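Local coordinates for hypothetical protein (Legionella pneumophila subsp. pneumophila, PDB 4JX2) that is of unknown function but carries a DUF5624 domain, is probably secreted, and forms a two-chain assembly combining many alpha helices with a small mixed beta sheet, at residues V153-A156 and N161-E164; T230-A235 and G389-G394; P47-P50 and I54-S57; P254-I259 and N289-D294. All coordinates share one frame; numbering follows the deposited sequence.

Contact 1 (V153-A156 and N161-E164); sequences VINA and NWLE
N155, near the C-terminal end of helix 136-155, is bound twice by the chain that starts the next short helix: once through its backbone carbonyl and once through its side chain. N161 ND2 donates to N155 O at 2.7 Å; the carbonyl lies close to the plane of the N161 amide, but the donor stands well above the carbonyl plane of N155. The other proton of this NH2 group can serve Q157 O, so two peptide carbonyls near the end of the helix share one amide nitrogen. Its companion oxygen is used as well. N161 occupies the N-cap position, and L163 N reaches N161 OD1 at 3.2 Å. Asparagine suits this place because a single amide can accept from the start of one helix while donating toward the end of another.

The second bond runs from W162 NE1 to N155 OD1 over 3.0 Å, fairly straight at 160° and almost exactly in the indole plane. N155 CG sits anti to the backbone N (chi1 -174°), which brings OD1 to the pyrrole edge, the two flat groups being turned 47° apart. N155 ND2 in turn donates to H179 O, leaving both ends of this buried amide engaged. L163 CD1 covers one face of the indole near its rim.

The turn thus rests on helix 175-197, where I182 meets both N155 and W162. Helix 110-117 adds E112 and M113 beside the indole, and F34 of the second subunit packs edge-to-face with it.

Contact 2 (T230-A235 and G389-G394); sequences TFMLTA and GFWMAG
M232 approaches the benzene half of the W391 indole obliquely: M232 CE lies 3.6 Å from W391 CE3, and M232 SE is 4.8 Å from the centroid of the W391 six-membered ring. Around the same indole, F369 and Y358 pack edge-to-face, while P364 and P409 add further apolar contacts; aromatic and proline side chains thus line part of its surroundings.

M232 and M392 are both selenomethionines. M232 bends at chi2 (-70°), which brings SE and CE to the indole; the side chains of M232 and W391 cross at about a right angle. M392 comes from the other helix with CG anti to its backbone N, then bends at chi2 and chi3. Its methyl CE ends 3.6 Å from the backbone oxygen M232 O and 3.9 Å from M232 SE. Such flexible, unbranched chains can bend to fit this interface. A235 is small enough to let M392 lie close, with the two CB atoms 4.0 Å apart. Nearby, the CA atoms of A235 and G389 approach to 6.1 Å.

Helices 223-247 and 386-398 cross here at -52°, their local axes 9.7 Å apart. This is a buried helix-helix interface, knit by apolar contacts and marked by a Met-aromatic contact between M232 and W391.

Contact 3 (P47-P50 and I54-S57); sequences PGYP and INIS
Y49 OH is the polar atom on which this small turn converges. It approaches the N terminus of helix 56-66 at N55, lying 3.2 Å from N55 N and 3.4 Å from N55 CB, and it also has weak hydrogen bonds with K53 O and Q58 OE1. Tyrosine is apt here: with CG anti to the backbone N (chi1 -176°), its long rigid side chain reaches across most of the 10.0 Å between Y49 CA and N55 CA and delivers a hydroxyl at the far end.

The N55 amide lies beside the phenol. N55 ND2 passes obliquely by it, 3.8 Å from Y49 CE1, the amide and ring planes being 72° apart. The polar ends of N55 are engaged by others: OD1 accepts from Q58 N as the N-cap of the helix, and ND2 donates to D44 OD1. Asparagine thereby caps the helix and ties it to the preceding loop.

The contact lies in the later part of the loop between helices 32-41 and 56-66, at the start of the second. F39 of the first helix meets the Y49 ring, while I54 O binds Q140 NE2 of the second subunit, whose Y125 packs on I56 and S57.

Contact 4 (P254-I259 and N289-D294); sequences PHAKVI and NKLATD
P254 and L291 mark the closest backbone approach, their CA atoms 4.8 Å apart, and the two chains then diverge until V258 CA and T293 CA stand 9.3 Å from each other. Segment 254-259 leaves a 3-10 turn and straightens into strand 257-262; segment 289-294 is a loop that enters a 3-10 turn at T293. At the tight end P254 CA points its hydrogen at K290 O over 3.6 Å, a CA-H...O contact, with the proline ring lying close to the same oxygen.

L291 carries most of the apolar contact. CG is anti to the backbone N (chi1 168°), and the two methyls divide their work: CD1 touches A256 CB at 4.0 Å, and CD2 meets V258 CG2 at 3.8 Å. A branched leucine can thus reach two residues, while the small alanine leaves it room near the backbone and the valine offers a compact strand side chain. V283 of helix 279-286 packs against both L291 and V258, and I80 against A256 and V258.

Two backbone polar atoms find partners beside this patch: A256 O accepts from R295 NE, and L291 N donates to S287 OG. Cohesion between these two segments therefore depends mainly on apolar burial, with the CA-H...O contact a modest addition.

From the N terminus, contact 3 comes first, closing a short loop just before helix 56-66. Contact 1 closes a second short loop, joining the end of helix 136-155 to helix 162-165. Contact 2 then opens on helix 223-247 and is completed only at helix 386-398; contact 4 falls within that long excursion, tying the start of strand 257-262 to the loop before strand 296-298. None of the contacts cross along the chain. W162 of contact 1 and helix 223-247, which carries contact 2, both touch helix 110-117. Contacts 1 and 3 lie about 65 Å apart between centres, on opposite sides of the chain's centre, yet both touch the second subunit.

Contact 1 (V153-A156 and N161-E164)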
loop_
_atom_site.group_PDB
_atom_site.type_symbol
_atom_site.label_atom_id
_atom_site.label_comp_id
_atom_site.label_asym_id
_atom_site.label_seq_id
_atom_site.Cartn_x
_atom_site.Cartn_y
_atom_site.Cartn_z
ATOM N N VAL A 153 23.770 18.395 -29.299
ATOM C CA VAL A 153 24.572 19.586 -29.519
ATOM C C VAL A 153 24.999 20.195 -28.163
ATOM O O VAL A 153 26.194 20.424 -27.978
ATOM C CB VAL A 153 23.828 20.595 -30.439
ATOM C CG1 VAL A 153 24.582 21.911 -30.575
ATOM C CG2 VAL A 153 23.567 19.987 -31.809
ATOM N N ILE A 154 24.051 20.419 -27.222
ATOM C CA ILE A 154 24.346 21.031 -25.923
ATOM C C ILE A 154 25.333 20.146 -25.095
ATOM O O ILE A 154 26.224 20.689 -24.418
ATOM C CB ILE A 154 23.030 21.384 -25.156
ATOM C CG1 ILE A 154 23.190 22.630 -24.312
ATOM C CG2 ILE A 154 22.493 20.248 -24.312
ATOM C CD1 ILE A 154 22.853 23.917 -25.034
ATOM N N ASN A 155 25.193 18.797 -25.204
ATOM C CA ASN A 155 26.054 17.805 -24.548
ATOM C C ASN A 155 27.475 17.867 -25.122
ATOM O O ASN A 155 28.432 17.542 -24.416
ATOM C CB ASN A 155 25.480 16.384 -24.689
ATOM C CG ASN A 155 26.241 15.326 -23.907
ATOM O OD1 ASN A 155 26.093 15.204 -22.688
ATOM N ND2 ASN A 155 27.033 14.504 -24.589
ATOM N N ALA A 156 27.609 18.302 -26.398
ATOM C CA ALA A 156 28.907 18.422 -27.066
ATOM C C ALA A 156 29.592 19.775 -26.793
ATOM O O ALA A 156 30.761 19.929 -27.149
ATOM C CB ALA A 156 28.748 18.206 -28.559
ATOM N N ASN A 161 31.006 22.689 -20.286
ATOM C CA ASN A 161 30.032 21.619 -20.518
ATOM C C ASN A 161 29.150 21.465 -19.275
ATOM O O ASN A 161 29.643 21.639 -18.154
ATOM C CB ASN A 161 30.724 20.306 -20.844
ATOM C CG ASN A 161 29.786 19.267 -21.367
ATOM O OD1 ASN A 161 29.323 18.391 -20.639
ATOM N ND2 ASN A 161 29.461 19.358 -22.638
ATOM N N TRP A 162 27.860 21.168 -19.464
ATOM C CA TRP A 162 26.901 21.036 -18.371
ATOM C C TRP A 162 27.398 20.030 -17.294
ATOM O O TRP A 162 27.237 20.288 -16.097
ATOM C CB TRP A 162 25.511 20.640 -18.921
ATOM C CG TRP A 162 25.428 19.225 -19.424
ATOM C CD1 TRP A 162 25.789 18.772 -20.659
ATOM C CD2 TRP A 162 25.037 18.068 -18.668
ATOM N NE1 TRP A 162 25.642 17.406 -20.724
ATOM C CE2 TRP A 162 25.196 16.945 -19.511
ATOM C CE3 TRP A 162 24.597 17.867 -17.349
ATOM C CZ2 TRP A 162 24.872 15.643 -19.096
ATOM C CZ3 TRP A 162 24.327 16.570 -16.922
ATOM C CH2 TRP A 162 24.429 15.482 -17.800
ATOM N N LEU A 163 28.036 18.925 -17.737
ATOM C CA LEU A 163 28.584 17.836 -16.916
ATOM C C LEU A 163 29.739 18.302 -15.998
ATOM O O LEU A 163 29.922 17.752 -14.914
ATOM C CB LEU A 163 29.076 16.742 -17.867
ATOM C CG LEU A 163 29.064 15.309 -17.404
ATOM C CD1 LEU A 163 27.758 14.919 -16.788
ATOM C CD2 LEU A 163 29.376 14.399 -18.558
ATOM N N GLU A 164 30.490 19.325 -16.420
ATOM C CA GLU A 164 31.582 19.930 -15.652
ATOM C C GLU A 164 31.049 20.959 -14.640
ATOM O O GLU A 164 31.786 21.376 -13.752
ATOM C CB GLU A 164 32.573 20.631 -16.604
ATOM C CG GLU A 164 33.466 19.710 -17.426
ATOM C CD GLU A 164 34.279 20.370 -18.533
ATOM O OE1 GLU A 164 34.214 21.613 -18.692
ATOM O OE2 GLU A 164 34.992 19.627 -19.247
#

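Contact 2 (T230-A235 and G389-G394)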
loop_
_atom_site.group_PDB
_atom_site.type_symbol
_atom_site.label_atom_id
_atom_site.label_comp_id
_atom_site.label_asym_id
_atom_site.label_seq_id
_atom_site.Cartn_x
_atom_site.Cartn_y
_atom_site.Cartn_z
ATOM N N THR A 230 22.122 5.117 -17.277
ATOM C CA THR A 230 21.487 6.387 -16.903
ATOM C C THR A 230 20.715 6.250 -15.599
ATOM O O THR A 230 20.837 7.137 -14.761
ATOM C CB THR A 230 20.581 6.902 -18.015
ATOM O OG1 THR A 230 19.700 5.855 -18.438
ATOM C CG2 THR A 230 21.349 7.436 -19.179
ATOM N N PHE A 231 19.945 5.153 -15.414
ATOM C CA PHE A 231 19.199 4.905 -14.179
ATOM C C PHE A 231 20.174 4.791 -12.986
ATOM O O PHE A 231 19.930 5.365 -11.913
ATOM C CB PHE A 231 18.323 3.634 -14.291
ATOM C CG PHE A 231 17.009 3.793 -15.023
ATOM C CD1 PHE A 231 16.176 4.872 -14.765
ATOM C CD2 PHE A 231 16.572 2.824 -15.923
ATOM C CE1 PHE A 231 14.940 4.996 -15.423
ATOM C CE2 PHE A 231 15.355 2.970 -16.611
ATOM C CZ PHE A 231 14.538 4.044 -16.338
HETATM N N MSE A 232 21.289 4.063 -13.199
HETATM C CA MSE A 232 22.366 3.880 -12.230
HETATM C C MSE A 232 22.950 5.222 -11.776
HETATM O O MSE A 232 23.224 5.394 -10.593
HETATM C CB MSE A 232 23.499 3.034 -12.840
HETATM C CG MSE A 232 23.227 1.562 -12.859
HETATM SE SE MSE A 232 23.231 0.711 -11.121
HETATM C CE MSE A 232 22.842 -1.138 -11.629
ATOM N N LEU A 233 23.159 6.157 -12.707
ATOM C CA LEU A 233 23.784 7.438 -12.378
ATOM C C LEU A 233 22.853 8.317 -11.610
ATOM O O LEU A 233 23.297 9.062 -10.740
ATOM C CB LEU A 233 24.299 8.160 -13.627
ATOM C CG LEU A 233 25.467 7.478 -14.381
ATOM C CD1 LEU A 233 25.654 8.122 -15.711
ATOM C CD2 LEU A 233 26.766 7.518 -13.581
ATOM N N THR A 234 21.563 8.203 -11.904
ATOM C CA THR A 234 20.481 8.929 -11.253
ATOM C C THR A 234 20.397 8.453 -9.800
ATOM O O THR A 234 20.366 9.304 -8.912
ATOM C CB THR A 234 19.172 8.746 -12.040
ATOM O OG1 THR A 234 19.319 9.281 -13.363
ATOM C CG2 THR A 234 18.017 9.424 -11.394
ATOM N N ALA A 235 20.393 7.109 -9.553
ATOM C CA ALA A 235 20.367 6.510 -8.209
ATOM C C ALA A 235 21.589 6.959 -7.403
ATOM O O ALA A 235 21.447 7.428 -6.270
ATOM C CB ALA A 235 20.352 4.988 -8.313
ATOM N N GLY A 389 17.771 0.794 -7.925
ATOM C CA GLY A 389 17.724 1.306 -6.559
ATOM C C GLY A 389 18.201 0.343 -5.495
ATOM O O GLY A 389 19.057 0.712 -4.677
ATOM N N PHE A 390 17.656 -0.915 -5.510
ATOM C CA PHE A 390 18.048 -1.980 -4.574
ATOM C C PHE A 390 19.517 -2.349 -4.748
ATOM O O PHE A 390 20.212 -2.519 -3.744
ATOM C CB PHE A 390 17.152 -3.223 -4.705
ATOM C CG PHE A 390 15.756 -3.011 -4.166
ATOM C CD1 PHE A 390 14.753 -2.483 -4.974
ATOM C CD2 PHE A 390 15.440 -3.344 -2.855
ATOM C CE1 PHE A 390 13.471 -2.251 -4.469
ATOM C CE2 PHE A 390 14.141 -3.142 -2.358
ATOM C CZ PHE A 390 13.177 -2.572 -3.162
ATOM N N TRP A 391 20.006 -2.432 -6.002
ATOM C CA TRP A 391 21.418 -2.745 -6.291
ATOM C C TRP A 391 22.370 -1.608 -5.854
ATOM O O TRP A 391 23.359 -1.882 -5.166
ATOM C CB TRP A 391 21.650 -3.070 -7.785
ATOM C CG TRP A 391 22.994 -3.687 -8.003
ATOM C CD1 TRP A 391 23.332 -5.004 -7.830
ATOM C CD2 TRP A 391 24.222 -2.989 -8.264
ATOM N NE1 TRP A 391 24.687 -5.170 -7.998
ATOM C CE2 TRP A 391 25.258 -3.954 -8.287
ATOM C CE3 TRP A 391 24.548 -1.641 -8.499
ATOM C CZ2 TRP A 391 26.592 -3.617 -8.563
ATOM C CZ3 TRP A 391 25.870 -1.307 -8.745
ATOM C CH2 TRP A 391 26.873 -2.292 -8.797
HETATM N N MSE A 392 22.104 -0.352 -6.288
HETATM C CA MSE A 392 22.964 0.783 -5.961
HETATM C C MSE A 392 23.000 1.054 -4.436
HETATM O O MSE A 392 24.060 1.411 -3.943
HETATM C CB MSE A 392 22.586 2.036 -6.772
HETATM C CG MSE A 392 23.577 3.213 -6.598
HETATM SE SE MSE A 392 25.458 2.810 -7.024
HETATM C CE MSE A 392 25.447 3.018 -8.970
ATOM N N ALA A 393 21.898 0.842 -3.685
ATOM C CA ALA A 393 21.927 1.031 -2.229
ATOM C C ALA A 393 22.895 0.029 -1.588
ATOM O O ALA A 393 23.714 0.421 -0.769
ATOM C CB ALA A 393 20.537 0.878 -1.640
ATOM N N GLY A 394 22.848 -1.226 -2.038
ATOM C CA GLY A 394 23.709 -2.295 -1.555
ATOM C C GLY A 394 25.169 -2.115 -1.902
ATOM O O GLY A 394 26.034 -2.336 -1.041
#

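Contact 3 (P47-P50 and I54-S57)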
loop_
_atom_site.group_PDB
_atom_site.type_symbol
_atom_site.label_atom_id
_atom_site.label_comp_id
_atom_site.label_asym_id
_atom_site.label_seq_id
_atom_site.Cartn_x
_atom_site.Cartn_y
_atom_site.Cartn_z
ATOM N N PRO A 47 -16.374 10.240 17.437
ATOM C CA PRO A 47 -17.367 11.219 17.917
ATOM C C PRO A 47 -18.609 10.444 18.350
ATOM O O PRO A 47 -19.021 9.487 17.668
ATOM C CB PRO A 47 -17.603 12.135 16.709
ATOM C CG PRO A 47 -17.205 11.335 15.531
ATOM C CD PRO A 47 -16.239 10.270 15.963
ATOM N N GLY A 48 -19.130 10.809 19.514
ATOM C CA GLY A 48 -20.267 10.133 20.123
ATOM C C GLY A 48 -19.846 9.459 21.413
ATOM O O GLY A 48 -20.694 9.086 22.232
ATOM N N TYR A 49 -18.519 9.321 21.613
ATOM C CA TYR A 49 -17.968 8.750 22.836
ATOM C C TYR A 49 -18.427 9.591 24.028
ATOM O O TYR A 49 -18.392 10.835 23.941
ATOM C CB TYR A 49 -16.437 8.678 22.775
ATOM C CG TYR A 49 -15.778 8.003 23.961
ATOM C CD1 TYR A 49 -15.870 6.625 24.146
ATOM C CD2 TYR A 49 -14.986 8.726 24.843
ATOM C CE1 TYR A 49 -15.211 5.988 25.197
ATOM C CE2 TYR A 49 -14.316 8.101 25.895
ATOM C CZ TYR A 49 -14.426 6.730 26.066
ATOM O OH TYR A 49 -13.776 6.118 27.111
ATOM N N PRO A 50 -18.926 8.934 25.110
ATOM C CA PRO A 50 -19.418 9.692 26.258
ATOM C C PRO A 50 -18.332 10.496 26.946
ATOM O O PRO A 50 -17.240 10.004 27.258
ATOM C CB PRO A 50 -19.980 8.620 27.185
ATOM C CG PRO A 50 -19.310 7.392 26.801
ATOM C CD PRO A 50 -19.074 7.484 25.335
ATOM N N ILE A 54 -13.518 6.809 30.947
ATOM C CA ILE A 54 -12.188 6.239 30.808
ATOM C C ILE A 54 -12.425 4.753 30.544
ATOM O O ILE A 54 -12.864 4.030 31.432
ATOM C CB ILE A 54 -11.207 6.541 31.971
ATOM C CG1 ILE A 54 -10.845 8.039 31.995
ATOM C CG2 ILE A 54 -9.923 5.713 31.816
ATOM C CD1 ILE A 54 -11.561 8.812 32.965
ATOM N N ASN A 55 -12.223 4.326 29.288
ATOM C CA ASN A 55 -12.461 2.944 28.897
ATOM C C ASN A 55 -11.229 2.063 29.219
ATOM O O ASN A 55 -10.208 2.562 29.723
ATOM C CB ASN A 55 -12.897 2.846 27.417
ATOM C CG ASN A 55 -11.881 3.205 26.378
ATOM O OD1 ASN A 55 -10.660 3.138 26.576
ATOM N ND2 ASN A 55 -12.378 3.500 25.196
ATOM N N ILE A 56 -11.343 0.749 28.934
ATOM C CA ILE A 56 -10.305 -0.224 29.256
ATOM C C ILE A 56 -8.998 0.061 28.429
ATOM O O ILE A 56 -7.901 0.026 29.011
ATOM C CB ILE A 56 -10.878 -1.661 29.139
ATOM C CG1 ILE A 56 -11.820 -1.926 30.354
ATOM C CG2 ILE A 56 -9.770 -2.706 29.086
ATOM C CD1 ILE A 56 -12.881 -3.005 30.199
ATOM N N SER A 57 -9.127 0.438 27.129
ATOM C CA SER A 57 -7.976 0.789 26.278
ATOM C C SER A 57 -7.179 1.959 26.875
ATOM O O SER A 57 -5.954 1.872 26.972
ATOM C CB SER A 57 -8.424 1.134 24.864
ATOM O OG SER A 57 -9.097 0.037 24.270
#

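Contact 4 (P254-I259 and N289-D294)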
loop_
_atom_site.group_PDB
_atom_site.type_symbol
_atom_site.label_atom_id
_atom_site.label_comp_id
_atom_site.label_asym_id
_atom_site.label_seq_id
_atom_site.Cartn_x
_atom_site.Cartn_y
_atom_site.Cartn_z
ATOM N N PRO A 254 19.090 3.919 16.423
ATOM C CA PRO A 254 18.195 2.939 17.086
ATOM C C PRO A 254 16.841 3.515 17.537
ATOM O O PRO A 254 15.894 2.745 17.699
ATOM C CB PRO A 254 19.008 2.484 18.290
ATOM C CG PRO A 254 20.401 2.772 17.936
ATOM C CD PRO A 254 20.388 4.000 17.126
ATOM N N HIS A 255 16.744 4.860 17.698
ATOM C CA HIS A 255 15.536 5.542 18.153
ATOM C C HIS A 255 14.857 6.391 17.087
ATOM O O HIS A 255 13.852 7.042 17.386
ATOM C CB HIS A 255 15.836 6.402 19.377
ATOM C CG HIS A 255 16.174 5.574 20.562
ATOM N ND1 HIS A 255 17.432 5.608 21.119
ATOM C CD2 HIS A 255 15.425 4.654 21.213
ATOM C CE1 HIS A 255 17.401 4.748 22.120
ATOM N NE2 HIS A 255 16.212 4.146 22.212
ATOM N N ALA A 256 15.361 6.344 15.844
ATOM C CA ALA A 256 14.791 7.060 14.696
ATOM C C ALA A 256 13.374 6.541 14.388
ATOM O O ALA A 256 13.047 5.394 14.682
ATOM C CB ALA A 256 15.696 6.920 13.478
ATOM N N LYS A 257 12.523 7.421 13.864
ATOM C CA LYS A 257 11.142 7.134 13.515
ATOM C C LYS A 257 10.994 7.436 12.021
ATOM O O LYS A 257 11.002 8.605 11.654
ATOM C CB LYS A 257 10.205 7.987 14.401
ATOM C CG LYS A 257 10.346 7.676 15.887
ATOM C CD LYS A 257 9.744 8.728 16.789
ATOM C CE LYS A 257 9.658 8.222 18.210
ATOM N NZ LYS A 257 9.194 9.275 19.147
ATOM N N VAL A 258 10.949 6.392 11.152
ATOM C CA VAL A 258 10.913 6.578 9.693
ATOM C C VAL A 258 9.497 6.372 9.150
ATOM O O VAL A 258 8.859 5.340 9.405
ATOM C CB VAL A 258 11.960 5.709 8.938
ATOM C CG1 VAL A 258 11.989 6.035 7.460
ATOM C CG2 VAL A 258 13.352 5.912 9.527
ATOM N N ILE A 259 9.020 7.393 8.398
ATOM C CA ILE A 259 7.727 7.438 7.716
ATOM C C ILE A 259 8.001 7.584 6.228
ATOM O O ILE A 259 8.698 8.522 5.810
ATOM C CB ILE A 259 6.802 8.567 8.260
ATOM C CG1 ILE A 259 6.262 8.205 9.660
ATOM C CG2 ILE A 259 5.663 8.916 7.258
ATOM C CD1 ILE A 259 5.655 9.350 10.387
ATOM N N ASN A 289 22.802 -0.472 9.514
ATOM C CA ASN A 289 21.943 -1.530 10.036
ATOM C C ASN A 289 21.697 -1.424 11.557
ATOM O O ASN A 289 21.338 -2.416 12.193
ATOM C CB ASN A 289 22.500 -2.889 9.638
ATOM C CG ASN A 289 22.330 -3.112 8.158
ATOM O OD1 ASN A 289 21.235 -3.447 7.680
ATOM N ND2 ASN A 289 23.376 -2.813 7.395
ATOM N N LYS A 290 21.815 -0.203 12.116
ATOM C CA LYS A 290 21.575 0.061 13.536
ATOM C C LYS A 290 20.090 0.425 13.775
ATOM O O LYS A 290 19.653 0.458 14.924
ATOM C CB LYS A 290 22.513 1.163 14.065
ATOM C CG LYS A 290 24.005 0.818 14.008
ATOM C CD LYS A 290 24.877 2.055 14.255
ATOM C CE LYS A 290 26.356 1.718 14.345
ATOM N NZ LYS A 290 27.086 2.573 15.330
ATOM N N LEU A 291 19.320 0.664 12.696
ATOM C CA LEU A 291 17.891 0.968 12.766
ATOM C C LEU A 291 17.070 -0.267 12.441
ATOM O O LEU A 291 17.203 -0.834 11.360
ATOM C CB LEU A 291 17.499 2.134 11.832
ATOM C CG LEU A 291 15.996 2.366 11.611
ATOM C CD1 LEU A 291 15.326 3.035 12.822
ATOM C CD2 LEU A 291 15.770 3.172 10.373
ATOM N N ALA A 292 16.213 -0.672 13.392
ATOM C CA ALA A 292 15.299 -1.814 13.280
ATOM C C ALA A 292 14.292 -1.539 12.181
ATOM O O ALA A 292 13.747 -0.440 12.092
ATOM C CB ALA A 292 14.594 -2.054 14.609
ATOM N N THR A 293 14.075 -2.527 11.324
ATOM C CA THR A 293 13.185 -2.411 10.172
ATOM C C THR A 293 11.721 -2.189 10.600
ATOM O O THR A 293 10.984 -1.547 9.858
ATOM C CB THR A 293 13.355 -3.611 9.247
ATOM O OG1 THR A 293 13.112 -4.799 9.996
ATOM C CG2 THR A 293 14.756 -3.672 8.644
ATOM N N ASP A 294 11.318 -2.644 11.795
ATOM C CA ASP A 294 9.942 -2.447 12.292
ATOM C C ASP A 294 9.671 -0.981 12.692
ATOM O O ASP A 294 8.540 -0.648 13.025
ATOM C CB ASP A 294 9.643 -3.378 13.484
ATOM C CG ASP A 294 10.546 -3.108 14.675
ATOM O OD1 ASP A 294 10.214 -2.206 15.483
ATOM O OD2 ASP A 294 11.616 -3.762 14.772
#